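Local coordinates for protein Fe(2+) transporter FeoB (PDB 3I8S) that carries out GTP-driven uptake of ferrous iron across the bacterial inner membrane, its cytosolic G-protein domain binding GTP, hydrolysing it slowly and probably coupling GTP binding to channel opening, at residues G15-T18 and L19-L23; F45-T48 and D49-V52; V92-A95 and S96-E99; I134-L137 and S138-G142. One frame throughout, in Å; residues are numbered along the deposited sequence. Where two conformers were deposited one is given.

Overall arrangement
All four contacts are local and lie within the G domain of the cytosolic part of FeoB, following one another along the chain in numerical order. Contact 1 is Gly15 and helix 16-24 up to Leu23; contact 2 is the hairpin end of strands 39-46 and 51-56; contact 3 leads from strand 88-94 into helix 98-111; contact 4 is helix 134-141. Contact 1 touches contact 2 (Leu23 against Phe45) and contact 3 (Leu19 and Lys16 against Val92), so the nucleotide-binding helix is packed against both hairpin and strand 88-94. Contacts 2 and 3 share the seven-stranded mixed sheet, centres about 26 Å apart. Contacts 3 and 4 do not touch, with about 14 Å between centres.

Contact 1: G15-T18 and L19-L23; sequences GKTT and LFNQL
Thr17 and Asn21, one helical turn apart, point the same way and lie alongside each other, with CG2 of Thr17 3.8 Å from ND2 of Asn21. Thr17 holds OG1 beside its own backbone N (chi1 -62°), which leaves the methyl on the carbonyl side, where the amide lies. That amide rests close to the Thr17 carbonyl, CG of Asn21 being 3.4 Å from O of Thr17, yet the bond to this oxygen comes from the backbone N of Asn21 at 3.0 Å. The other end of the amide, OD1, accepts from NE2 of Gln28 in strand 28-32. With an alanine in place of Asn21, the Gln28 amide would probably lose its acceptor and the Thr17 methyl its neighbour. Gln22 repeats the pattern a step later: its extended chain runs past the Thr18 carbonyl, CG of Gln22 3.1 Å from O of Thr18, while its backbone N bonds that oxygen at 2.8 Å. Leu19 and Phe20 turn their ends away from the first turn, Leu19 packing on Ile156 and Leu159, Phe20 on Leu8 and Leu54. The first turn closes with Leu19 N to Gly15 O, 3.0 Å with 163° at the hydrogen. In this nucleotide-free form Lys16 NZ donates to Leu57 O. Gly15, at positive phi before the helix, with Lys16 and Thr17 belongs to the GTP-binding P-loop, the Walker A strand-loop-helix motif.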
loop_
_atom_site.group_PDB
_atom_site.type_symbol
_atom_site.label_atom_id
_atom_site.label_comp_id
_atom_site.label_asym_id
_atom_site.label_seq_id
_atom_site.Cartn_x
_atom_site.Cartn_y
_atom_site.Cartn_z
ATOM N N GLY A 15 5.561 -0.179 -13.768
ATOM C CA GLY A 15 6.434 -1.328 -14.001
ATOM C C GLY A 15 5.905 -2.621 -13.399
ATOM O O GLY A 15 6.548 -3.661 -13.429
ATOM N N LYS A 16 4.697 -2.564 -12.866
ATOM C CA LYS A 16 4.157 -3.704 -12.137
ATOM C C LYS A 16 3.824 -4.845 -13.099
ATOM O O LYS A 16 4.064 -6.022 -12.784
ATOM C CB LYS A 16 2.963 -3.232 -11.311
ATOM C CG LYS A 16 2.453 -4.194 -10.299
ATOM C CD LYS A 16 1.139 -3.693 -9.757
ATOM C CE LYS A 16 0.016 -3.896 -10.763
ATOM N NZ LYS A 16 -0.911 -2.748 -10.729
ATOM N N THR A 17 3.305 -4.519 -14.284
ATOM C CA THR A 17 3.028 -5.533 -15.263
ATOM C C THR A 17 4.282 -6.252 -15.754
ATOM O O THR A 17 4.267 -7.473 -15.917
ATOM C CB THR A 17 2.268 -4.970 -16.449
ATOM O OG1 THR A 17 1.030 -4.477 -15.944
ATOM C CG2 THR A 17 2.038 -6.012 -17.494
ATOM N N THR A 18 5.345 -5.496 -16.023
ATOM C CA THR A 18 6.569 -6.138 -16.500
ATOM C C THR A 18 7.178 -7.015 -15.397
ATOM O O THR A 18 7.659 -8.125 -15.718
ATOM C CB THR A 18 7.596 -5.144 -17.009
ATOM O OG1 THR A 18 7.904 -4.229 -15.955
ATOM C CG2 THR A 18 7.044 -4.397 -18.256
ATOM N N LEU A 19 7.131 -6.555 -14.148
ATOM C CA LEU A 19 7.618 -7.349 -13.000
ATOM C C LEU A 19 6.816 -8.653 -12.880
ATOM O O LEU A 19 7.370 -9.730 -12.671
ATOM C CB LEU A 19 7.615 -6.574 -11.675
ATOM C CG LEU A 19 8.166 -7.340 -10.457
ATOM C CD1 LEU A 19 9.589 -7.984 -10.780
ATOM C CD2 LEU A 19 8.202 -6.431 -9.208
ATOM N N PHE A 20 5.508 -8.530 -12.988
ATOM C CA PHE A 20 4.620 -9.694 -12.938
ATOM C C PHE A 20 5.050 -10.715 -13.982
ATOM O O PHE A 20 5.234 -11.888 -13.664
ATOM C CB PHE A 20 3.161 -9.283 -13.201
ATOM C CG PHE A 20 2.220 -10.429 -13.139
ATOM C CD1 PHE A 20 1.825 -10.941 -11.895
ATOM C CD2 PHE A 20 1.792 -11.056 -14.275
ATOM C CE1 PHE A 20 0.982 -12.030 -11.815
ATOM C CE2 PHE A 20 0.923 -12.170 -14.199
ATOM C CZ PHE A 20 0.530 -12.650 -12.944
ATOM N N ASN A 21 5.208 -10.253 -15.218
ATOM C CA ASN A 21 5.584 -11.119 -16.322
ATOM C C ASN A 21 6.974 -11.740 -16.142
ATOM O O ASN A 21 7.185 -12.910 -16.452
ATOM C CB ASN A 21 5.484 -10.344 -17.635
ATOM C CG ASN A 21 4.065 -10.122 -18.051
ATOM O OD1 ASN A 21 3.179 -10.889 -17.668
ATOM N ND2 ASN A 21 3.830 -9.087 -18.875
ATOM N N GLN A 22 7.900 -10.961 -15.601
ATOM C CA GLN A 22 9.256 -11.436 -15.345
ATOM C C GLN A 22 9.273 -12.533 -14.290
ATOM O O GLN A 22 9.999 -13.512 -14.420
ATOM C CB GLN A 22 10.124 -10.278 -14.877
ATOM C CG GLN A 22 10.518 -9.379 -16.010
ATOM C CD GLN A 22 11.253 -8.141 -15.577
ATOM O OE1 GLN A 22 11.283 -7.778 -14.401
ATOM N NE2 GLN A 22 11.819 -7.446 -16.552
ATOM N N LEU A 23 8.474 -12.376 -13.253
ATOM C CA LEU A 23 8.467 -13.324 -12.122
ATOM C C LEU A 23 7.788 -14.641 -12.500
ATOM O O LEU A 23 8.252 -15.719 -12.169
ATOM C CB LEU A 23 7.777 -12.690 -10.937
ATOM C CG LEU A 23 8.643 -11.682 -10.177
ATOM C CD1 LEU A 23 7.789 -10.971 -9.157
ATOM C CD2 LEU A 23 9.812 -12.428 -9.521
#

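Contact 2: F45-T48 and D49-V52; sequences FSTT and DHQV
Phe45 and Val52 form the tight part of this contact, lying side by side and pointing the same way from a hydrogen-bonded antiparallel pair. CB of Val52 sits 4.0 Å from the ring centroid of Phe45 and 13° off the ring normal, a CH-pi contact over the face; CG1 of Val52 comes to 3.5 Å from CE1 of Phe45. Phe45 can offer that face because its CG lies between the backbone N and the carbonyl carbon (chi1 71°), swinging the ring over the neighbouring strand. Beneath, Val52 N bonds Phe45 O at 2.8 Å, and Phe45 N returns the bond to Val52 O. The two strands, 39-46 and 51-56, make a beta hairpin of the G-domain sheet, and Thr48 and Asp49, both exposed to solvent, lie at the corner of its connecting turn. There Thr47 N reaches His50 O at 2.9 Å, nearly straight at 170°. OG1 of Thr47 accepts from His50 N, also at 2.9 Å, and lies in plane at the edge of the His50 ring. Both side chains have Asp164 as a further partner: OD2 bonds Thr47 OG1 and His50 ND1, tying the turn to helix 154-164. The opposite sheet face is looser. Ser46 and Gln51 form a non-hydrogen-bonded pair there, and the bent, exposed chain of Gln51 lays its amide against CB of Ser46, NE2 nearest at 3.3 Å.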
loop_
_atom_site.group_PDB
_atom_site.type_symbol
_atom_site.label_atom_id
_atom_site.label_comp_id
_atom_site.label_asym_id
_atom_site.label_seq_id
_atom_site.Cartn_x
_atom_site.Cartn_y
_atom_site.Cartn_z
ATOM N N PHE A 45 5.571 -18.674 -9.015
ATOM C CA PHE A 45 7.031 -18.707 -9.098
ATOM C C PHE A 45 7.562 -19.198 -7.779
ATOM O O PHE A 45 6.819 -19.334 -6.781
ATOM C CB PHE A 45 7.663 -17.342 -9.452
ATOM C CG PHE A 45 7.600 -16.317 -8.370
ATOM C CD1 PHE A 45 6.526 -15.442 -8.304
ATOM C CD2 PHE A 45 8.652 -16.152 -7.472
ATOM C CE1 PHE A 45 6.463 -14.475 -7.318
ATOM C CE2 PHE A 45 8.615 -15.193 -6.497
ATOM C CZ PHE A 45 7.503 -14.343 -6.407
ATOM N N SER A 46 8.852 -19.478 -7.788
ATOM C CA SER A 46 9.486 -20.035 -6.602
ATOM C C SER A 46 10.696 -19.206 -6.221
ATOM O O SER A 46 11.319 -18.527 -7.062
ATOM C CB SER A 46 9.838 -21.506 -6.774
ATOM O OG SER A 46 10.778 -21.729 -7.810
ATOM N N THR A 47 10.966 -19.218 -4.931
ATOM C CA THR A 47 12.153 -18.646 -4.348
ATOM C C THR A 47 13.006 -19.808 -3.804
ATOM O O THR A 47 12.633 -20.988 -3.935
ATOM C CB THR A 47 11.786 -17.694 -3.237
ATOM O OG1 THR A 47 11.153 -18.412 -2.170
ATOM C CG2 THR A 47 10.868 -16.525 -3.722
ATOM N N THR A 48 14.090 -19.521 -3.088
ATOM C CA THR A 48 14.841 -20.591 -2.467
ATOM C C THR A 48 13.942 -21.431 -1.544
ATOM O O THR A 48 14.011 -22.658 -1.575
ATOM C CB THR A 48 16.063 -20.054 -1.687
ATOM O OG1 THR A 48 16.922 -19.349 -2.602
ATOM C CG2 THR A 48 16.788 -21.143 -0.983
ATOM N N ASP A 49 13.104 -20.767 -0.760
ATOM C CA ASP A 49 12.360 -21.454 0.285
ATOM C C ASP A 49 10.851 -21.685 -0.066
ATOM O O ASP A 49 10.223 -22.566 0.541
ATOM C CB ASP A 49 12.415 -20.658 1.577
ATOM C CG ASP A 49 13.779 -20.622 2.198
ATOM O OD1 ASP A 49 14.602 -21.493 1.922
ATOM O OD2 ASP A 49 14.007 -19.737 3.044
ATOM N N HIS A 50 10.290 -20.887 -0.961
ATOM C CA HIS A 50 8.825 -20.759 -1.038
ATOM C C HIS A 50 8.314 -20.994 -2.441
ATOM O O HIS A 50 8.969 -20.610 -3.430
ATOM C CB HIS A 50 8.349 -19.352 -0.609
ATOM C CG HIS A 50 8.525 -19.068 0.850
ATOM N ND1 HIS A 50 9.624 -18.404 1.346
ATOM C CD2 HIS A 50 7.730 -19.330 1.918
ATOM C CE1 HIS A 50 9.532 -18.328 2.668
ATOM N NE2 HIS A 50 8.379 -18.860 3.037
ATOM N N GLN A 51 7.145 -21.632 -2.505
ATOM C CA GLN A 51 6.299 -21.671 -3.678
ATOM C C GLN A 51 5.292 -20.560 -3.533
ATOM O O GLN A 51 4.551 -20.502 -2.544
ATOM C CB GLN A 51 5.595 -23.040 -3.761
ATOM C CG GLN A 51 6.549 -24.144 -4.037
ATOM C CD GLN A 51 7.389 -23.834 -5.246
ATOM O OE1 GLN A 51 6.890 -23.290 -6.251
ATOM N NE2 GLN A 51 8.678 -24.125 -5.150
ATOM N N VAL A 52 5.285 -19.636 -4.496
ATOM C CA VAL A 52 4.490 -18.418 -4.434
ATOM C C VAL A 52 3.371 -18.354 -5.492
ATOM O O VAL A 52 3.548 -18.752 -6.648
ATOM C CB VAL A 52 5.388 -17.147 -4.621
ATOM C CG1 VAL A 52 4.520 -15.834 -4.690
ATOM C CG2 VAL A 52 6.484 -17.074 -3.522
#

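Contact 3: V92-A95 and S96-E99; sequences VVDA and SNLE
Asp94 gathers the polar bonds of this contact, its carboxylate taking donors from Ser96 and Asn97. OD1 of Asp94 accepts twice: from Ser96 OG at 2.6 Å, on the syn side, and from Ser96 N at 2.9 Å, well above the carboxylate plane. The second of these closes an Asx turn. OD2 of Asp94 receives ND2 of Asn97 at 2.8 Å, nearly straight (175°); the two side chains run side by side, the amide is turned 79° from the carboxylate, and its N-H meets OD2 from above the carboxylate plane. A chi1 of 177° sets the Asp94 carboxylate beside its own carbonyl carbon, within reach of Ser96 and Asn97. Shortening Asp94 to an alanine would probably leave the Ser96 hydroxyl and the Asn97 amide without their acceptor and the turn freer to shift. Among backbone bonds, Asn97 N meets Asp94 O at 3.0 Å, with Ala95 and Ser96 at the corner of a type I turn. A water bridges the next step, donating to Ala95 O at 2.7 Å and accepting from Leu98 N. The apolar contact is one methyl pair, CG1 of Val93 with CD1 of Leu98, 3.7 Å apart. The turn joins the first strand of the beta-alpha-beta unit to its helix: strand 88-94 is paired with strand 115-120, Leu98 packs on Val259 of helix 240-259, and Ala95 and Ser96 face helix 122-127.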
loop_
_atom_site.group_PDB
_atom_site.type_symbol
_atom_site.label_atom_id
_atom_site.label_comp_id
_atom_site.label_asym_id
_atom_site.label_seq_id
_atom_site.Cartn_x
_atom_site.Cartn_y
_atom_site.Cartn_z
ATOM N N VAL A 92 5.125 -2.113 -5.958
ATOM C CA VAL A 92 6.002 -1.611 -7.050
ATOM C C VAL A 92 5.927 -0.107 -7.102
ATOM O O VAL A 92 4.848 0.447 -7.304
ATOM C CB VAL A 92 5.672 -2.261 -8.379
ATOM C CG1 VAL A 92 6.697 -1.823 -9.392
ATOM C CG2 VAL A 92 5.648 -3.795 -8.212
ATOM N N VAL A 93 7.055 0.555 -6.857
ATOM C CA VAL A 93 7.116 2.000 -6.712
ATOM C C VAL A 93 8.024 2.582 -7.759
ATOM O O VAL A 93 9.162 2.187 -7.893
ATOM C CB VAL A 93 7.602 2.412 -5.279
ATOM C CG1 VAL A 93 7.971 3.949 -5.208
ATOM C CG2 VAL A 93 6.546 1.980 -4.244
ATOM N N ASP A 94 7.479 3.481 -8.561
ATOM C CA ASP A 94 8.206 4.235 -9.597
ATOM C C ASP A 94 9.162 5.292 -8.981
ATOM O O ASP A 94 8.706 6.333 -8.550
ATOM C CB ASP A 94 7.173 4.885 -10.538
ATOM C CG ASP A 94 7.785 5.759 -11.636
ATOM O OD1 ASP A 94 9.037 5.835 -11.768
ATOM O OD2 ASP A 94 7.014 6.400 -12.440
ATOM N N ALA A 95 10.480 5.024 -8.976
ATOM C CA ALA A 95 11.483 5.989 -8.475
ATOM C C ALA A 95 11.425 7.398 -9.113
ATOM O O ALA A 95 11.837 8.388 -8.496
ATOM C CB ALA A 95 12.909 5.399 -8.590
ATOM N N SER A 96 10.915 7.503 -10.344
ATOM C CA SER A 96 10.901 8.760 -11.061
ATOM C C SER A 96 9.705 9.631 -10.680
ATOM O O SER A 96 9.625 10.779 -11.112
ATOM C CB SER A 96 10.931 8.545 -12.575
ATOM O OG SER A 96 9.749 7.999 -13.082
ATOM N N ASN A 97 8.810 9.059 -9.880
ATOM C CA ASN A 97 7.590 9.694 -9.387
ATOM C C ASN A 97 7.326 9.260 -7.947
ATOM O O ASN A 97 6.194 8.953 -7.547
ATOM C CB ASN A 97 6.400 9.381 -10.306
ATOM C CG ASN A 97 6.540 10.042 -11.681
ATOM O OD1 ASN A 97 6.410 11.290 -11.822
ATOM N ND2 ASN A 97 6.796 9.222 -12.720
ATOM N N LEU A 98 8.394 9.298 -7.156
ATOM C CA LEU A 98 8.362 8.782 -5.804
ATOM C C LEU A 98 7.273 9.377 -4.915
ATOM O O LEU A 98 6.540 8.630 -4.267
ATOM C CB LEU A 98 9.735 9.006 -5.159
ATOM C CG LEU A 98 9.904 8.371 -3.783
ATOM C CD1 LEU A 98 9.697 6.854 -3.788
ATOM C CD2 LEU A 98 11.281 8.776 -3.207
ATOM N N GLU A 99 7.187 10.710 -4.865
ATOM C CA GLU A 99 6.271 11.407 -3.943
ATOM C C GLU A 99 4.827 10.977 -4.232
ATOM O O GLU A 99 4.080 10.559 -3.340
ATOM C CB GLU A 99 6.456 12.938 -3.986
ATOM C CG GLU A 99 5.562 13.700 -2.985
ATOM C CD GLU A 99 6.118 15.048 -2.496
ATOM O OE1 GLU A 99 7.240 15.463 -2.895
ATOM O OE2 GLU A 99 5.407 15.707 -1.709
HETATM O O HOH W 1 10.991 10.820 -7.699
#

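Contact 4: I134-L137 and S138-G142; sequences IDAL and SARLG
In helix 134-141 the backbone N atoms of Ser138 to Leu141 each bond the O four residues back, as in Ser138 N to Ile134 O at 2.9 Å and Leu141 N to Leu137 O at 3.0 Å. The exception in strength is Arg140, whose N reaches Ala136 O at a longer 3.3 Å. That oxygen has a second donor: NH1 of Arg140 bonds it at 3.0 Å, from the opposite face of the carbonyl plane. The acceptor lies at the edge of the guanidinium, 7° out of its plane, so the flat group presents an N-H rather than its face. The chain runs extended from CG to NE and then turns at chi4 (74°), which brings NH1 back to the carbonyl; on the way NH1 passes 3.7 Å from CB of Ala136. On the buried side Leu137 and Leu141 cross at an angle, CD1 to CD1 3.8 Å. Ser138 puts CB against the carbonyls of the turn before, and its OG bonds Cys143 O, just past the helix end. There Gly142, at positive phi, still gives its N to Ser138 O at 2.8 Å. The helix lies among three elements: Ile134, Leu137 and Ser138 touch strand 145-147, Leu141 meets Leu106 and Leu109 of helix 98-111, and Ala136, Leu137 and Arg140 pack on helix 240-259 through Val258, Val259 and Ile255.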
loop_
_atom_site.group_PDB
_atom_site.type_symbol
_atom_site.label_atom_id
_atom_site.label_comp_id
_atom_site.label_asym_id
_atom_site.label_seq_id
_atom_site.Cartn_x
_atom_site.Cartn_y
_atom_site.Cartn_z
ATOM N N ILE A 134 18.268 4.575 -0.598
ATOM C CA ILE A 134 17.369 3.432 -0.433
ATOM C C ILE A 134 17.174 3.065 1.048
ATOM O O ILE A 134 16.033 2.845 1.531
ATOM C CB ILE A 134 17.886 2.237 -1.260
ATOM C CG1 ILE A 134 17.624 2.493 -2.751
ATOM C CG2 ILE A 134 17.213 0.948 -0.865
ATOM C CD1 ILE A 134 18.648 1.835 -3.586
ATOM N N ASP A 135 18.271 3.006 1.785
ATOM C CA ASP A 135 18.153 2.663 3.212
ATOM C C ASP A 135 17.467 3.718 4.049
ATOM O O ASP A 135 16.731 3.382 4.982
ATOM C CB ASP A 135 19.503 2.299 3.807
ATOM C CG ASP A 135 19.559 0.863 4.167
ATOM O OD1 ASP A 135 18.814 0.118 3.482
ATOM O OD2 ASP A 135 20.263 0.504 5.143
ATOM N N ALA A 136 17.707 4.987 3.730
ATOM C CA ALA A 136 16.969 6.071 4.334
ATOM C C ALA A 136 15.439 5.911 4.114
ATOM O O ALA A 136 14.628 6.128 5.018
ATOM C CB ALA A 136 17.450 7.429 3.787
ATOM N N LEU A 137 15.042 5.531 2.906
ATOM C CA LEU A 137 13.634 5.280 2.651
ATOM C C LEU A 137 13.097 4.065 3.455
ATOM O O LEU A 137 12.031 4.146 4.072
ATOM C CB LEU A 137 13.416 5.015 1.163
ATOM C CG LEU A 137 11.988 4.861 0.729
ATOM C CD1 LEU A 137 11.051 5.930 1.150
ATOM C CD2 LEU A 137 11.987 4.696 -0.816
ATOM N N SER A 138 13.816 2.957 3.433
ATOM C CA SER A 138 13.409 1.758 4.154
ATOM C C SER A 138 13.205 2.062 5.639
ATOM O O SER A 138 12.213 1.644 6.252
ATOM C CB SER A 138 14.454 0.642 4.013
ATOM O OG SER A 138 14.047 -0.522 4.727
ATOM N N ALA A 139 14.157 2.787 6.216
ATOM C CA ALA A 139 14.072 3.246 7.608
ATOM C C ALA A 139 12.795 4.027 7.953
ATOM O O ALA A 139 12.285 3.887 9.074
ATOM C CB ALA A 139 15.298 4.106 7.965
ATOM N N ARG A 140 12.340 4.895 7.045
ATOM C CA ARG A 140 11.167 5.754 7.268
ATOM C C ARG A 140 9.832 5.012 7.030
ATOM O O ARG A 140 8.806 5.343 7.657
ATOM C CB ARG A 140 11.253 7.015 6.408
ATOM C CG ARG A 140 12.262 8.043 6.994
ATOM C CD ARG A 140 12.768 9.092 5.959
ATOM N NE ARG A 140 13.676 9.976 6.648
ATOM C CZ ARG A 140 14.920 9.659 7.029
ATOM N NH1 ARG A 140 15.463 8.474 6.757
ATOM N NH2 ARG A 140 15.632 10.544 7.691
ATOM N N LEU A 141 9.871 4.039 6.138
ATOM C CA LEU A 141 8.727 3.190 5.819
ATOM C C LEU A 141 8.538 2.048 6.793
ATOM O O LEU A 141 7.406 1.636 7.027
ATOM C CB LEU A 141 8.873 2.618 4.415
ATOM C CG LEU A 141 8.906 3.669 3.308
ATOM C CD1 LEU A 141 8.947 2.909 1.942
ATOM C CD2 LEU A 141 7.733 4.650 3.405
ATOM N N GLY A 142 9.635 1.537 7.352
ATOM C CA GLY A 142 9.612 0.366 8.177
ATOM C C GLY A 142 9.463 -0.935 7.425
ATOM O O GLY A 142 9.006 -1.935 7.978
#